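Local coordinates for protein putative phosphohistidine phosphatase, SixA (Nakamurella multipartita, PDB 4HBZ) that probably removes phosphate from phosphohistidine, as a putative hydrolase of branch 1 of the histidine phosphatase superfamily, at residues V66-A71 with Q76-T81; D91-G96 with L102-A107; A19-L24 with G58-V63; G53-G58 with F159-T164. All blocks are in the same frame, centred on the assembly; numbering follows the deposited sequence. Where two conformers were deposited one is given.

Interaction 1 of 4, residues V66-A71 with Q76-T81; sequences VVCSTA and QTLAAT
Val66 and Leu78 meet tip to tip, methyl against methyl, and their meeting is the close part of a small buried contact. CG1 of Val66 sits opposite the fork of the leucine, 3.9 Å from Leu78 CD2 and at much the same distance from CD1, while Val66 CG2 comes near CD1 alone. The sulfur of the next strand residue on this face also turns to the fork, though less closely: Cys68 SG lies 4.2 Å from Leu78 CD2. With CG anti to the backbone N (chi1 177°), Leu78 sends both methyls off the helix to the sheet, where Val87 and Tyr89 of strand 86-90 also touch it. Strand 65-69, helix 72-81 and strand 86-90 form a beta-alpha-beta crossover, and this leucine packs the connecting helix against the two strands it joins. Away from the leucine the helix is looser: Ala79 is exposed, and Gln76, at the flank, partly so, its OE1 accepting from the backbone N of Leu41. Towards Ala71 strand and helix part, and the hydrogen bond there lies within 66-71 itself. Ser69 OG accepts from Ala71 N at 3.3 Å, almost straight (172°), which makes an ST turn at Ala71, the N-cap of helix 72-81, and the same hydroxyl bonds to His120 NE2. Further along the helix, Thr81 OG1 donates to Leu78 O over 2.6 Å, lying in the carbonyl plane on a lone pair, and it also bonds to the backbone N of Ile83.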
loop_
_atom_site.group_PDB
_atom_site.type_symbol
_atom_site.label_atom_id
_atom_site.label_comp_id
_atom_site.label_asym_id
_atom_site.label_seq_id
_atom_site.Cartn_x
_atom_site.Cartn_y
_atom_site.Cartn_z
ATOM N N VAL A 66 2.915 0.729 -9.798
ATOM C CA VAL A 66 3.290 1.196 -8.467
ATOM C C VAL A 66 2.965 2.692 -8.456
ATOM O O VAL A 66 3.239 3.416 -9.442
ATOM C CB VAL A 66 4.788 1.032 -8.210
ATOM C CG1 VAL A 66 5.142 1.475 -6.803
ATOM C CG2 VAL A 66 5.174 -0.420 -8.391
ATOM N N VAL A 67 2.358 3.124 -7.347
ATOM C CA VAL A 67 2.204 4.566 -7.027
ATOM C C VAL A 67 3.113 4.796 -5.815
ATOM O O VAL A 67 2.945 4.130 -4.761
ATOM C CB VAL A 67 0.757 4.989 -6.744
ATOM C CG1 VAL A 67 0.681 6.503 -6.713
ATOM C CG2 VAL A 67 -0.219 4.389 -7.789
ATOM N N CYS A 68 4.075 5.720 -5.931
ATOM C CA CYS A 68 5.119 5.856 -4.940
ATOM C C CYS A 68 5.369 7.310 -4.567
ATOM O O CYS A 68 5.495 8.148 -5.433
ATOM C CB CYS A 68 6.407 5.247 -5.500
ATOM S SG CYS A 68 7.797 5.095 -4.339
ATOM N N SER A 69 5.437 7.594 -3.274
ATOM C CA SER A 69 5.902 8.899 -2.809
ATOM C C SER A 69 7.281 9.235 -3.380
ATOM O O SER A 69 8.144 8.379 -3.545
ATOM C CB SER A 69 5.984 8.884 -1.289
ATOM O OG SER A 69 6.615 10.027 -0.799
ATOM N N THR A 70 7.494 10.514 -3.648
ATOM C CA THR A 70 8.745 11.004 -4.204
ATOM C C THR A 70 9.895 11.042 -3.187
ATOM O O THR A 70 11.047 11.229 -3.565
ATOM C CB THR A 70 8.559 12.386 -4.797
ATOM O OG1 THR A 70 7.915 13.213 -3.810
ATOM C CG2 THR A 70 7.714 12.300 -6.103
ATOM N N ALA A 71 9.607 10.833 -1.902
ATOM C CA ALA A 71 10.660 10.867 -0.882
ATOM C C ALA A 71 11.732 9.807 -1.213
ATOM O O ALA A 71 11.410 8.708 -1.733
ATOM C CB ALA A 71 10.111 10.618 0.492
ATOM N N GLN A 76 13.559 4.331 -2.330
ATOM C CA GLN A 76 14.539 3.319 -1.975
ATOM C C GLN A 76 13.874 2.039 -1.514
ATOM O O GLN A 76 14.355 0.930 -1.784
ATOM C CB GLN A 76 15.486 3.847 -0.888
ATOM C CG GLN A 76 16.455 4.880 -1.459
ATOM C CD GLN A 76 17.267 5.578 -0.395
ATOM O OE1 GLN A 76 17.216 5.217 0.763
ATOM N NE2 GLN A 76 18.001 6.636 -0.773
ATOM N N THR A 77 12.766 2.141 -0.806
ATOM C CA THR A 77 12.007 0.956 -0.440
ATOM C C THR A 77 11.567 0.223 -1.691
ATOM O O THR A 77 11.769 -0.970 -1.824
ATOM C CB THR A 77 10.775 1.352 0.401
ATOM O OG1 THR A 77 11.195 1.889 1.654
ATOM C CG2 THR A 77 9.906 0.176 0.616
ATOM N N LEU A 78 11.031 0.961 -2.647
ATOM C CA LEU A 78 10.629 0.330 -3.911
ATOM C C LEU A 78 11.826 -0.354 -4.602
ATOM O O LEU A 78 11.711 -1.497 -5.070
ATOM C CB LEU A 78 9.953 1.349 -4.825
ATOM C CG LEU A 78 9.565 0.830 -6.181
ATOM C CD1 LEU A 78 8.596 -0.308 -6.141
ATOM C CD2 LEU A 78 9.015 2.009 -6.984
ATOM N N ALA A 79 12.931 0.346 -4.710
ATOM C CA ALA A 79 14.107 -0.192 -5.371
ATOM C C ALA A 79 14.490 -1.493 -4.704
ATOM O O ALA A 79 14.828 -2.501 -5.383
ATOM C CB ALA A 79 15.246 0.844 -5.323
ATOM N N ALA A 80 14.480 -1.519 -3.387
ATOM C CA ALA A 80 14.938 -2.711 -2.649
ATOM C C ALA A 80 14.020 -3.924 -2.842
ATOM O O ALA A 80 14.448 -5.066 -2.656
ATOM C CB ALA A 80 15.110 -2.416 -1.163
ATOM N N THR A 81 12.755 -3.690 -3.177
ATOM C CA THR A 81 11.822 -4.788 -3.397
ATOM C C THR A 81 12.145 -5.580 -4.616
ATOM O O THR A 81 11.678 -6.722 -4.763
ATOM C CB THR A 81 10.331 -4.338 -3.541
ATOM O OG1 THR A 81 10.183 -3.613 -4.763
ATOM C CG2 THR A 81 9.804 -3.598 -2.401
#

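Interaction 2 of 4, residues D91-G96 with L102-A107; sequences DELYGG and LAEVAA
Glu92 and Glu104 meet with their CA atoms 8.2 Å apart. Residues 91-93 form a short 3-10 turn, closed by Tyr94 N donating to Asp91 O at 2.9 Å, and the chain then runs through Gly95, with positive phi, to Gly96. Opposite it lies a part of helix 98-106, where Ala106 N donates to Leu102 O. No direct hydrogen bond joins the segments; side chains and one water connect them. Glu92 and Glu104 cross at about a right angle; both chains are bent at chi2, and Glu104 OE2 comes beside the aliphatic part of its neighbour, 3.8 Å from Glu92 CG. Below the carboxylates, Leu93 CD1 packs against the stem of the helix residue, 3.8 Å from Glu104 CG, and the same leucine continues inward onto Val67 and Val117 of the sheet. The contact thus grades from an apolar floor to an acidic top in the connection that leads from strand 86-90 into the next helix. The two carboxylates, their planes 44° apart, bring OE2 of Glu92 within 4.1 Å of OE2 of Glu104. One water donates to both, 2.8 Å from Glu104 OE2 and more weakly to Glu92 OE2, and Arg90 NE makes a salt bridge with Glu104 OE1. The water and the arginine probably offset the repulsion between the two like charges, and Arg90 would favour the ionised form of Glu104.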
loop_
_atom_site.group_PDB
_atom_site.type_symbol
_atom_site.label_atom_id
_atom_site.label_comp_id
_atom_site.label_asym_id
_atom_site.label_seq_id
_atom_site.Cartn_x
_atom_site.Cartn_y
_atom_site.Cartn_z
ATOM N N ASP A 91 4.285 13.490 -5.691
ATOM C CA ASP A 91 4.383 14.345 -4.519
ATOM C C ASP A 91 3.134 14.280 -3.668
ATOM O O ASP A 91 3.203 14.453 -2.437
ATOM C CB ASP A 91 4.676 15.773 -4.953
ATOM C CG ASP A 91 6.107 15.975 -5.437
ATOM O OD1 ASP A 91 7.114 15.396 -4.903
ATOM O OD2 ASP A 91 6.263 16.853 -6.342
ATOM N N GLU A 92 1.987 13.984 -4.275
ATOM C CA GLU A 92 0.743 13.831 -3.523
ATOM C C GLU A 92 0.850 12.752 -2.460
ATOM O O GLU A 92 0.180 12.851 -1.436
ATOM C CB GLU A 92 -0.439 13.522 -4.441
ATOM C CG GLU A 92 -0.821 14.636 -5.451
ATOM C CD GLU A 92 0.045 14.740 -6.695
ATOM O OE1 GLU A 92 1.107 14.108 -6.862
ATOM O OE2 GLU A 92 -0.351 15.561 -7.553
ATOM N N LEU A 93 1.722 11.749 -2.640
ATOM C CA LEU A 93 1.870 10.678 -1.659
ATOM C C LEU A 93 2.833 11.058 -0.548
ATOM O O LEU A 93 2.939 10.323 0.420
ATOM C CB LEU A 93 2.287 9.373 -2.302
ATOM C CG LEU A 93 1.202 8.387 -2.715
ATOM C CD1 LEU A 93 0.191 9.004 -3.662
ATOM C CD2 LEU A 93 1.772 7.098 -3.268
ATOM N N TYR A 94 3.530 12.183 -0.673
ATOM C CA TYR A 94 4.422 12.690 0.380
ATOM C C TYR A 94 3.600 13.648 1.256
ATOM O O TYR A 94 3.607 14.847 1.093
ATOM C CB TYR A 94 5.641 13.353 -0.227
ATOM C CG TYR A 94 6.598 13.925 0.795
ATOM C CD1 TYR A 94 7.306 13.107 1.660
ATOM C CD2 TYR A 94 6.836 15.301 0.863
ATOM C CE1 TYR A 94 8.196 13.595 2.550
ATOM C CE2 TYR A 94 7.744 15.815 1.775
ATOM C CZ TYR A 94 8.406 14.930 2.641
ATOM O OH TYR A 94 9.332 15.493 3.518
ATOM N N GLY A 95 2.869 13.058 2.184
ATOM C CA GLY A 95 2.014 13.803 3.088
ATOM C C GLY A 95 0.571 13.900 2.726
ATOM O O GLY A 95 -0.212 14.463 3.487
ATOM N N GLY A 96 0.156 13.336 1.583
ATOM C CA GLY A 96 -1.237 13.261 1.270
ATOM C C GLY A 96 -2.019 12.421 2.262
ATOM O O GLY A 96 -1.450 11.607 2.985
ATOM N N LEU A 102 -6.189 7.557 -2.548
ATOM C CA LEU A 102 -7.201 6.879 -3.322
ATOM C C LEU A 102 -7.411 7.517 -4.686
ATOM O O LEU A 102 -7.640 6.799 -5.665
ATOM C CB LEU A 102 -8.503 6.739 -2.564
ATOM C CG LEU A 102 -8.441 5.843 -1.310
ATOM C CD1 LEU A 102 -9.790 5.830 -0.636
ATOM C CD2 LEU A 102 -8.027 4.416 -1.634
ATOM N N ALA A 103 -7.338 8.850 -4.804
ATOM C CA ALA A 103 -7.417 9.486 -6.100
ATOM C C ALA A 103 -6.317 9.033 -7.019
ATOM O O ALA A 103 -6.538 8.897 -8.233
ATOM C CB ALA A 103 -7.398 10.994 -5.943
ATOM N N GLU A 104 -5.113 8.836 -6.494
ATOM C CA GLU A 104 -4.015 8.376 -7.338
ATOM C C GLU A 104 -4.205 6.900 -7.729
ATOM O O GLU A 104 -3.948 6.555 -8.880
ATOM C CB GLU A 104 -2.676 8.522 -6.642
ATOM C CG GLU A 104 -2.264 9.960 -6.438
ATOM C CD GLU A 104 -2.099 10.741 -7.724
ATOM O OE1 GLU A 104 -1.737 10.174 -8.773
ATOM O OE2 GLU A 104 -2.320 11.967 -7.653
ATOM N N VAL A 105 -4.657 6.039 -6.802
ATOM C CA VAL A 105 -4.965 4.636 -7.169
ATOM C C VAL A 105 -6.062 4.610 -8.233
ATOM O O VAL A 105 -6.004 3.846 -9.201
ATOM C CB VAL A 105 -5.310 3.805 -5.947
ATOM C CG1 VAL A 105 -5.755 2.431 -6.400
ATOM C CG2 VAL A 105 -4.095 3.714 -5.032
ATOM N N ALA A 106 -7.032 5.489 -8.093
ATOM C CA ALA A 106 -8.127 5.524 -9.069
ATOM C C ALA A 106 -7.729 5.861 -10.469
ATOM O O ALA A 106 -8.420 5.527 -11.442
ATOM C CB ALA A 106 -9.159 6.541 -8.626
ATOM N N ALA A 107 -6.595 6.527 -10.643
ATOM C CA ALA A 107 -6.095 6.969 -11.912
ATOM C C ALA A 107 -5.178 5.953 -12.662
ATOM O O ALA A 107 -4.782 6.234 -13.804
ATOM C CB ALA A 107 -5.375 8.330 -11.747
HETATM O O HOH W 1 -1.307 13.720 -9.600
#

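Interaction 3 of 4, residues A19-L24 with G58-V63; sequences ARTLVL and GHLPAV
The turn that leaves helix 43-59 packs against strand 20-26, in the crossover that leads from this strand to strand 65-69, and Leu60 makes the join by reaching Val23 tip to tip. Leu60 is the first residue to depart from helical backbone angles. Its CG lies beside the backbone N and anti to the carbonyl carbon (chi1 -62°), and the chain then stretches out toward the sheet. There its CD1 meets Val23 CG2 at 3.6 Å, the close point of the contact. Two residues back on the same face of the strand, Thr21 offers only a looser touch, CG2 standing 4.4 Å from Leu60 CD1. Both partners on the strand point to the helix side, and no hydrogen bond crosses between the segments: the contact is purely apolar, buried at Val23 and nearer the surface at Thr21. Strand 20-26 runs between strands 114-119 and 159-164, so Val23 also touches Leu116 on one neighbour and Phe159 on the other. Pro61 leans on Thr114, and the side chain of Val63 touches Leu116 as the chain goes on to strand 65-69. On the other face Leu22 and Leu24 pack on helix 123-138, and Leu22 also on Trp168.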
loop_
_atom_site.group_PDB
_atom_site.type_symbol
_atom_site.label_atom_id
_atom_site.label_comp_id
_atom_site.label_asym_id
_atom_site.label_seq_id
_atom_site.Cartn_x
_atom_site.Cartn_y
_atom_site.Cartn_z
ATOM N N ALA A 19 -11.270 -10.305 -8.976
ATOM C CA ALA A 19 -10.834 -9.397 -7.949
ATOM C C ALA A 19 -9.503 -8.768 -8.328
ATOM O O ALA A 19 -8.613 -9.413 -8.919
ATOM C CB ALA A 19 -10.674 -10.160 -6.671
ATOM N N ARG A 20 -9.336 -7.536 -7.924
ATOM C CA ARG A 20 -8.093 -6.814 -8.052
ATOM C C ARG A 20 -7.370 -6.838 -6.722
ATOM O O ARG A 20 -8.023 -6.948 -5.668
ATOM C CB ARG A 20 -8.402 -5.391 -8.466
ATOM C CG ARG A 20 -8.868 -5.323 -9.895
ATOM C CD ARG A 20 -9.410 -3.958 -10.223
ATOM N NE ARG A 20 -9.874 -3.976 -11.597
ATOM C CZ ARG A 20 -11.034 -4.515 -11.955
ATOM N NH1 ARG A 20 -11.822 -5.101 -11.037
ATOM N NH2 ARG A 20 -11.395 -4.498 -13.221
ATOM N N THR A 21 -6.035 -6.765 -6.764
ATOM C CA THR A 21 -5.206 -6.849 -5.558
ATOM C C THR A 21 -4.489 -5.533 -5.339
ATOM O O THR A 21 -3.824 -5.028 -6.243
ATOM C CB THR A 21 -4.165 -7.953 -5.690
ATOM O OG1 THR A 21 -4.837 -9.237 -5.893
ATOM C CG2 THR A 21 -3.267 -8.020 -4.511
ATOM N N LEU A 22 -4.679 -4.990 -4.165
ATOM C CA LEU A 22 -4.056 -3.758 -3.745
ATOM C C LEU A 22 -3.095 -3.986 -2.606
ATOM O O LEU A 22 -3.447 -4.636 -1.620
ATOM C CB LEU A 22 -5.130 -2.778 -3.270
ATOM C CG LEU A 22 -4.655 -1.441 -2.759
ATOM C CD1 LEU A 22 -3.980 -0.646 -3.853
ATOM C CD2 LEU A 22 -5.817 -0.625 -2.156
ATOM N N VAL A 23 -1.863 -3.519 -2.735
ATOM C CA VAL A 23 -0.857 -3.658 -1.690
ATOM C C VAL A 23 -0.539 -2.242 -1.196
ATOM O O VAL A 23 -0.139 -1.375 -2.003
ATOM C CB VAL A 23 0.439 -4.321 -2.181
ATOM C CG1 VAL A 23 1.392 -4.478 -1.001
ATOM C CG2 VAL A 23 0.114 -5.681 -2.784
ATOM N N LEU A 24 -0.769 -2.004 0.082
ATOM C CA LEU A 24 -0.502 -0.741 0.721
ATOM C C LEU A 24 0.715 -0.879 1.619
ATOM O O LEU A 24 0.633 -1.592 2.611
ATOM C CB LEU A 24 -1.704 -0.255 1.507
ATOM C CG LEU A 24 -3.002 0.029 0.784
ATOM C CD1 LEU A 24 -4.089 0.431 1.735
ATOM C CD2 LEU A 24 -2.744 1.070 -0.318
ATOM N N GLY A 58 7.135 -13.673 -4.438
ATOM C CA GLY A 58 6.907 -15.083 -4.282
ATOM C C GLY A 58 5.483 -15.492 -4.034
ATOM O O GLY A 58 5.142 -16.668 -4.224
ATOM N N HIS A 59 4.638 -14.566 -3.586
ATOM C CA HIS A 59 3.310 -14.911 -3.104
ATOM C C HIS A 59 2.120 -14.250 -3.768
ATOM O O HIS A 59 1.005 -14.796 -3.725
ATOM C CB HIS A 59 3.197 -14.618 -1.602
ATOM C CG HIS A 59 4.021 -15.505 -0.759
ATOM N ND1 HIS A 59 5.344 -15.256 -0.455
ATOM C CD2 HIS A 59 3.732 -16.692 -0.180
ATOM C CE1 HIS A 59 5.818 -16.230 0.299
ATOM N NE2 HIS A 59 4.852 -17.100 0.494
ATOM N N LEU A 60 2.338 -13.105 -4.425
ATOM C CA LEU A 60 1.257 -12.381 -5.118
ATOM C C LEU A 60 1.514 -12.354 -6.594
ATOM O O LEU A 60 2.636 -12.471 -7.043
ATOM C CB LEU A 60 1.169 -10.942 -4.616
ATOM C CG LEU A 60 0.840 -10.720 -3.144
ATOM C CD1 LEU A 60 0.625 -9.218 -2.926
ATOM C CD2 LEU A 60 -0.331 -11.533 -2.700
ATOM N N PRO A 61 0.451 -12.100 -7.384
ATOM C CA PRO A 61 0.670 -11.802 -8.772
ATOM C C PRO A 61 1.640 -10.689 -8.996
ATOM O O PRO A 61 1.778 -9.795 -8.142
ATOM C CB PRO A 61 -0.749 -11.434 -9.276
ATOM C CG PRO A 61 -1.669 -12.058 -8.289
ATOM C CD PRO A 61 -0.951 -11.884 -6.987
ATOM N N ALA A 62 2.303 -10.699 -10.142
ATOM C CA ALA A 62 3.251 -9.643 -10.447
ATOM C C ALA A 62 2.583 -8.278 -10.370
ATOM O O ALA A 62 1.475 -8.085 -10.851
ATOM C CB ALA A 62 3.840 -9.815 -11.845
ATOM N N VAL A 63 3.257 -7.349 -9.734
ATOM C CA VAL A 63 2.694 -6.003 -9.638
ATOM C C VAL A 63 2.666 -5.391 -11.047
ATOM O O VAL A 63 3.638 -5.408 -11.783
ATOM C CB VAL A 63 3.496 -5.135 -8.645
ATOM C CG1 VAL A 63 3.111 -3.672 -8.746
ATOM C CG2 VAL A 63 3.324 -5.649 -7.228
#

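Interaction 4 of 4, residues G53-G58 with F159-T164; sequences GQWLRG and FAVLST
The ring of Phe159 is met from two sides by residues of helix 43-59, Leu56 over one face and Trp55 at its edge. The helix packs on one face of the central sheet in the three-layer alpha/beta/alpha sandwich of histidine phosphatases; the short segments 53-58 and 159-164 run nearly parallel, at 15°, with axes 11.5 Å apart. Leu56 CD2 stands over the face as a CH-pi contact, 4.0 Å from the centroid of the Phe159 ring, and CG of the same leucine lies above the rim. Leu56 CD2 lies 3.5 Å from Phe159 CE1, and Trp55 CE3, on the six-membered ring, approaches Phe159 CZ equally closely, at 3.5 Å. The two aromatic planes stand at 51°, an oblique pairing. Phe159 reaches between them because its CG sits between the backbone N and the carbonyl carbon (chi1 62°), which brings the ring to the helix side. Replacing Trp55 with an alanine would probably open a gap beside the phenylalanine edge and leave Phe159 freer to turn. Further out, the indole is stacked on His59, whose ND1 is hydrogen-bonded to Trp55 O, and Leu180 and Gln182 of strand 177-182 also touch it. Phe159 is steadied in turn by Val23 and Met25 of the adjacent strand, while Leu56 also rests on Ile83. Two residues along the strand, the same edge of the indole just reaches the next side chain on this face: Trp55 CZ3 to Val161 CG2, 4.5 Å.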
loop_
_atom_site.group_PDB
_atom_site.type_symbol
_atom_site.label_atom_id
_atom_site.label_comp_id
_atom_site.label_asym_id
_atom_site.label_seq_id
_atom_site.Cartn_x
_atom_site.Cartn_y
_atom_site.Cartn_z
ATOM N N GLY A 53 9.934 -7.287 -0.564
ATOM C CA GLY A 53 9.929 -7.581 -2.012
ATOM C C GLY A 53 9.952 -9.047 -2.376
ATOM O O GLY A 53 9.288 -9.532 -3.296
ATOM N N GLN A 54 10.809 -9.785 -1.672
ATOM C CA GLN A 54 10.920 -11.214 -1.886
ATOM C C GLN A 54 9.612 -11.927 -1.608
ATOM O O GLN A 54 9.205 -12.836 -2.325
ATOM C CB GLN A 54 12.086 -11.765 -1.047
ATOM C CG GLN A 54 13.429 -11.333 -1.663
ATOM C CD GLN A 54 14.623 -11.591 -0.773
ATOM O OE1 GLN A 54 14.458 -12.076 0.350
ATOM N NE2 GLN A 54 15.805 -11.262 -1.228
ATOM N N TRP A 55 8.925 -11.517 -0.542
ATOM C CA TRP A 55 7.624 -12.075 -0.187
ATOM C C TRP A 55 6.613 -11.754 -1.249
ATOM O O TRP A 55 5.947 -12.647 -1.750
ATOM C CB TRP A 55 7.155 -11.579 1.187
ATOM C CG TRP A 55 5.944 -12.377 1.659
ATOM C CD1 TRP A 55 5.980 -13.395 2.501
ATOM C CD2 TRP A 55 4.584 -12.159 1.314
ATOM N NE1 TRP A 55 4.730 -13.889 2.683
ATOM C CE2 TRP A 55 3.843 -13.131 1.988
ATOM C CE3 TRP A 55 3.922 -11.256 0.509
ATOM C CZ2 TRP A 55 2.439 -13.227 1.838
ATOM C CZ3 TRP A 55 2.539 -11.352 0.374
ATOM C CH2 TRP A 55 1.844 -12.340 1.037
ATOM N N LEU A 56 6.522 -10.493 -1.637
ATOM C CA LEU A 56 5.553 -10.051 -2.670
ATOM C C LEU A 56 5.767 -10.797 -3.976
ATOM O O LEU A 56 4.798 -11.286 -4.556
ATOM C CB LEU A 56 5.671 -8.545 -2.911
ATOM C CG LEU A 56 5.135 -7.680 -1.761
ATOM C CD1 LEU A 56 5.618 -6.242 -1.910
ATOM C CD2 LEU A 56 3.627 -7.771 -1.639
ATOM N N ARG A 57 7.020 -10.906 -4.424
ATOM C CA ARG A 57 7.288 -11.577 -5.693
ATOM C C ARG A 57 7.094 -13.096 -5.632
ATOM O O ARG A 57 6.927 -13.746 -6.653
ATOM C CB ARG A 57 8.677 -11.219 -6.211
ATOM C CG ARG A 57 8.766 -9.760 -6.626
ATOM C CD ARG A 57 10.112 -9.373 -7.179
ATOM N NE ARG A 57 11.141 -9.181 -6.155
ATOM C CZ ARG A 57 12.074 -10.041 -5.794
ATOM N NH1 ARG A 57 12.951 -9.678 -4.858
ATOM N NH2 ARG A 57 12.190 -11.217 -6.376
ATOM N N GLY A 58 7.135 -13.673 -4.438
ATOM C CA GLY A 58 6.907 -15.083 -4.282
ATOM C C GLY A 58 5.483 -15.492 -4.034
ATOM O O GLY A 58 5.142 -16.668 -4.224
ATOM N N PHE A 159 3.329 -4.072 5.051
ATOM C CA PHE A 159 2.334 -3.889 3.999
ATOM C C PHE A 159 1.103 -4.712 4.265
ATOM O O PHE A 159 1.118 -5.725 4.924
ATOM C CB PHE A 159 2.908 -4.198 2.604
ATOM C CG PHE A 159 3.383 -5.617 2.402
ATOM C CD1 PHE A 159 2.522 -6.629 2.001
ATOM C CD2 PHE A 159 4.732 -5.917 2.645
ATOM C CE1 PHE A 159 2.990 -7.917 1.809
ATOM C CE2 PHE A 159 5.183 -7.202 2.474
ATOM C CZ PHE A 159 4.329 -8.178 2.032
ATOM N N ALA A 160 -0.008 -4.191 3.760
ATOM C CA ALA A 160 -1.330 -4.852 3.770
ATOM C C ALA A 160 -1.737 -5.221 2.368
ATOM O O ALA A 160 -1.457 -4.463 1.406
ATOM C CB ALA A 160 -2.382 -3.916 4.356
ATOM N N VAL A 161 -2.315 -6.390 2.230
ATOM C CA VAL A 161 -2.798 -6.888 0.965
ATOM C C VAL A 161 -4.319 -6.942 1.046
ATOM O O VAL A 161 -4.882 -7.551 1.964
ATOM C CB VAL A 161 -2.276 -8.300 0.654
ATOM C CG1 VAL A 161 -2.788 -8.787 -0.720
ATOM C CG2 VAL A 161 -0.754 -8.364 0.739
ATOM N N LEU A 162 -4.970 -6.240 0.113
ATOM C CA LEU A 162 -6.404 -6.158 0.057
ATOM C C LEU A 162 -6.919 -6.579 -1.310
ATOM O O LEU A 162 -6.178 -6.566 -2.268
ATOM C CB LEU A 162 -6.888 -4.740 0.368
ATOM C CG LEU A 162 -6.381 -4.132 1.674
ATOM C CD1 LEU A 162 -5.175 -3.245 1.436
ATOM C CD2 LEU A 162 -7.480 -3.355 2.390
ATOM N N SER A 163 -8.188 -6.973 -1.366
ATOM C CA SER A 163 -8.792 -7.429 -2.587
ATOM C C SER A 163 -10.114 -6.685 -2.758
ATOM O O SER A 163 -10.898 -6.533 -1.805
ATOM C CB SER A 163 -9.061 -8.929 -2.473
ATOM O OG SER A 163 -9.580 -9.388 -3.670
ATOM N N THR A 164 -10.379 -6.302 -4.011
ATOM C CA THR A 164 -11.637 -5.592 -4.350
ATOM C C THR A 164 -12.200 -6.154 -5.637
ATOM O O THR A 164 -11.463 -6.448 -6.595
ATOM C CB THR A 164 -11.463 -4.073 -4.423
ATOM O OG1 THR A 164 -12.756 -3.433 -4.585
ATOM C CG2 THR A 164 -10.576 -3.627 -5.524
#

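In the fold
Interactions 3 and 4 are almost one site: their centres are 5 Å apart, both use the end of helix 43-59, and their strands are joined by backbone bonds such as Leu162 N to Leu22 O (2.8 Å). Interaction 1 ties in through Arg57 NE, 2.9 Å from Thr81 O, so the two helices on this face of the sheet are linked. Interaction 2 lies on the other face, its centre 13 Å from that of interaction 1, and touches it where Thr70 OG1 meets Asp91 OD1 at 2.6 Å. His37 bonds to the same Thr70 hydroxyl and His120 to Ser69, while His27 touches Thr77, a cluster consistent with the phosphate pocket of this superfamily.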